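Acyl-coenzyme A thioesterase PaaI (Escherichia coli, PDB 2FS2) hydrolyses phenylacetyl-CoA thioesters, preferring those with a hydroxylated ring, as a homotetrameric hot dog-fold enzyme of phenylacetate degradation. Local coordinates at residues Ala99-Gln104 against Gly109-Glu114. Sequence-based numbering, arbitrary orientation.
Sequences AQVRHQ and GVYDIE. With SO4 (sulfate ion), chain D.
Q100 and D112 exchange both backbone hydrogen bonds of an antiparallel pair. Beyond the non-hydrogen-bonded pair V101-Y111, a classic beta bulge sets R102 and H103 against V110. V110 O accepts twice, from R102 N at 2.8 Å and from H103 N (3.2 Å, in the carbonyl plane on a lone pair); V110 N returns a bond to H103 O. H103 ND1 makes a weak hydrogen bond to a sulfate probably from the crystallisation liquor.

R102 bends at chi2 and chi3 (-55° and -52°), which folds its aliphatic part over the D112 carboxylate. R102 NH1 makes a salt bridge to D112 OD2 (3.0 Å), met from above the carboxylate plane, the planes 70° apart. D112 also pairs with R127 of its own chain and of the second subunit, and R102 NH2 with E114 of that subunit, an ionic network across the interface.

On the face carrying A99, V101, Q104, Y111 and I113, V101 CA sits over the Y111 ring in a CH-pi contact and A99 CB packs tightly on I113 CG1. The bond between Y111 OH and Q104 OE1, which lies in the ring plane, is unusually short and its length doubtful; Q72 OE1 is the hydroxyl's second partner.

This hairpin belongs to the antiparallel sheet of the hot dog fold, strand 108-116 lying between strands 94-101 and 122-132. A99 and Y111 rest on helix 54-70, whereas V110 and R102 meet L125 of the second subunit.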
loop_
_atom_site.group_PDB
_atom_site.type_symbol
_atom_site.label_atom_id
_atom_site.label_comp_id
_atom_site.label_asym_id
_atom_site.label_seq_id
_atom_site.Cartn_x
_atom_site.Cartn_y
_atom_site.Cartn_z
ATOM N N ALA B 99 -17.683 -2.860 -3.257
ATOM C CA ALA B 99 -16.947 -2.136 -2.257
ATOM C C ALA B 99 -17.635 -2.377 -0.932
ATOM O O ALA B 99 -18.839 -2.302 -0.854
ATOM C CB ALA B 99 -16.980 -0.692 -2.651
ATOM N N GLN B 100 -16.906 -2.665 0.141
ATOM C CA GLN B 100 -17.488 -3.010 1.429
ATOM C C GLN B 100 -16.693 -2.210 2.474
ATOM O O GLN B 100 -15.460 -2.244 2.426
ATOM C CB GLN B 100 -17.003 -4.389 1.798
ATOM C CG GLN B 100 -17.702 -5.477 1.396
ATOM C CD GLN B 100 -16.894 -6.727 1.717
ATOM O OE1 GLN B 100 -16.748 -7.093 2.883
ATOM N NE2 GLN B 100 -16.358 -7.338 0.711
ATOM N N VAL B 101 -17.376 -1.562 3.398
ATOM C CA VAL B 101 -16.734 -0.854 4.527
ATOM C C VAL B 101 -16.054 -1.936 5.456
ATOM O O VAL B 101 -16.625 -2.995 5.730
ATOM C CB VAL B 101 -17.743 0.056 5.274
ATOM C CG1 VAL B 101 -18.858 -0.698 5.859
ATOM C CG2 VAL B 101 -17.093 0.819 6.417
ATOM N N ARG B 102 -14.792 -1.711 5.802
ATOM C CA ARG B 102 -14.087 -2.443 6.927
ATOM C C ARG B 102 -14.026 -1.604 8.209
ATOM O O ARG B 102 -14.053 -2.146 9.249
ATOM C CB ARG B 102 -12.629 -2.649 6.518
ATOM C CG ARG B 102 -12.517 -3.420 5.182
ATOM C CD ARG B 102 -13.260 -4.772 5.154
ATOM N NE ARG B 102 -12.954 -5.690 6.259
ATOM C CZ ARG B 102 -11.861 -6.514 6.337
ATOM N NH1 ARG B 102 -10.923 -6.504 5.438
ATOM N NH2 ARG B 102 -11.720 -7.398 7.294
ATOM N N HIS B 103 -13.956 -0.286 8.113
ATOM C CA HIS B 103 -14.015 0.615 9.231
ATOM C C HIS B 103 -14.590 1.991 8.790
ATOM O O HIS B 103 -14.225 2.535 7.757
ATOM C CB HIS B 103 -12.571 0.867 9.672
ATOM C CG HIS B 103 -12.439 1.951 10.699
ATOM N ND1 HIS B 103 -12.783 1.746 12.007
ATOM C CD2 HIS B 103 -12.060 3.247 10.605
ATOM C CE1 HIS B 103 -12.636 2.877 12.685
ATOM N NE2 HIS B 103 -12.179 3.797 11.864
ATOM N N GLN B 104 -15.421 2.597 9.613
ATOM C CA GLN B 104 -15.878 3.961 9.318
ATOM C C GLN B 104 -15.935 4.684 10.678
ATOM O O GLN B 104 -16.764 4.347 11.441
ATOM C CB GLN B 104 -17.231 3.919 8.643
ATOM C CG GLN B 104 -17.773 5.381 8.272
ATOM C CD GLN B 104 -16.869 6.157 7.337
ATOM O OE1 GLN B 104 -16.735 5.791 6.185
ATOM N NE2 GLN B 104 -16.269 7.214 7.795
ATOM N N GLY B 109 -12.335 6.456 7.035
ATOM C CA GLY B 109 -12.824 5.107 6.854
ATOM C C GLY B 109 -11.915 4.241 6.004
ATOM O O GLY B 109 -11.121 4.767 5.295
ATOM N N VAL B 110 -12.028 2.940 6.149
ATOM C CA VAL B 110 -11.374 1.991 5.257
ATOM C C VAL B 110 -12.417 1.109 4.476
ATOM O O VAL B 110 -13.327 0.567 5.074
ATOM C CB VAL B 110 -10.392 1.056 6.019
ATOM C CG1 VAL B 110 -9.547 0.210 4.998
ATOM C CG2 VAL B 110 -9.378 1.916 6.854
ATOM N N TYR B 111 -12.199 0.952 3.167
ATOM C CA TYR B 111 -13.177 0.255 2.262
ATOM C C TYR B 111 -12.348 -0.663 1.385
ATOM O O TYR B 111 -11.311 -0.238 0.860
ATOM C CB TYR B 111 -13.858 1.254 1.336
ATOM C CG TYR B 111 -14.927 2.087 2.125
ATOM C CD1 TYR B 111 -14.498 3.070 3.026
ATOM C CD2 TYR B 111 -16.291 1.795 2.035
ATOM C CE1 TYR B 111 -15.423 3.764 3.863
ATOM C CE2 TYR B 111 -17.274 2.481 2.878
ATOM C CZ TYR B 111 -16.789 3.495 3.735
ATOM O OH TYR B 111 -17.612 4.097 4.587
ATOM N N ASP B 112 -12.835 -1.881 1.231
ATOM C CA ASP B 112 -12.199 -2.907 0.406
ATOM C C ASP B 112 -13.064 -3.017 -0.827
ATOM O O ASP B 112 -14.275 -3.136 -0.681
ATOM C CB ASP B 112 -12.292 -4.209 1.091
ATOM C CG ASP B 112 -11.111 -4.434 2.039
ATOM O OD1 ASP B 112 -10.343 -3.442 2.199
ATOM O OD2 ASP B 112 -10.824 -5.525 2.630
ATOM N N ILE B 113 -12.421 -3.084 -1.990
ATOM C CA ILE B 113 -13.158 -3.205 -3.220
ATOM C C ILE B 113 -12.574 -4.450 -3.949
ATOM O O ILE B 113 -11.356 -4.669 -4.004
ATOM C CB ILE B 113 -12.964 -1.960 -4.139
ATOM C CG1 ILE B 113 -13.775 -0.710 -3.749
ATOM C CG2 ILE B 113 -13.281 -2.315 -5.637
ATOM C CD1 ILE B 113 -13.389 -0.059 -2.335
ATOM N N GLU B 114 -13.435 -5.259 -4.535
ATOM C CA GLU B 114 -12.924 -6.352 -5.382
ATOM C C GLU B 114 -13.575 -6.225 -6.749
ATOM O O GLU B 114 -14.799 -6.117 -6.834
ATOM C CB GLU B 114 -13.298 -7.672 -4.725
ATOM C CG GLU B 114 -12.946 -8.930 -5.590
ATOM C CD GLU B 114 -12.889 -10.223 -4.768
ATOM O OE1 GLU B 114 -13.450 -10.214 -3.618
ATOM O OE2 GLU B 114 -12.276 -11.262 -5.253
HETATM S S SO4 D . -14.762 -0.844 14.597
HETATM O O1 SO4 D . -14.309 0.379 15.252
HETATM O O2 SO4 D . -16.020 -1.172 15.322
HETATM O O3 SO4 D . -13.820 -2.003 14.625
HETATM O O4 SO4 D . -15.027 -0.359 13.226
HETATM O O HOH W 1 -15.169 -6.364 -1.589
#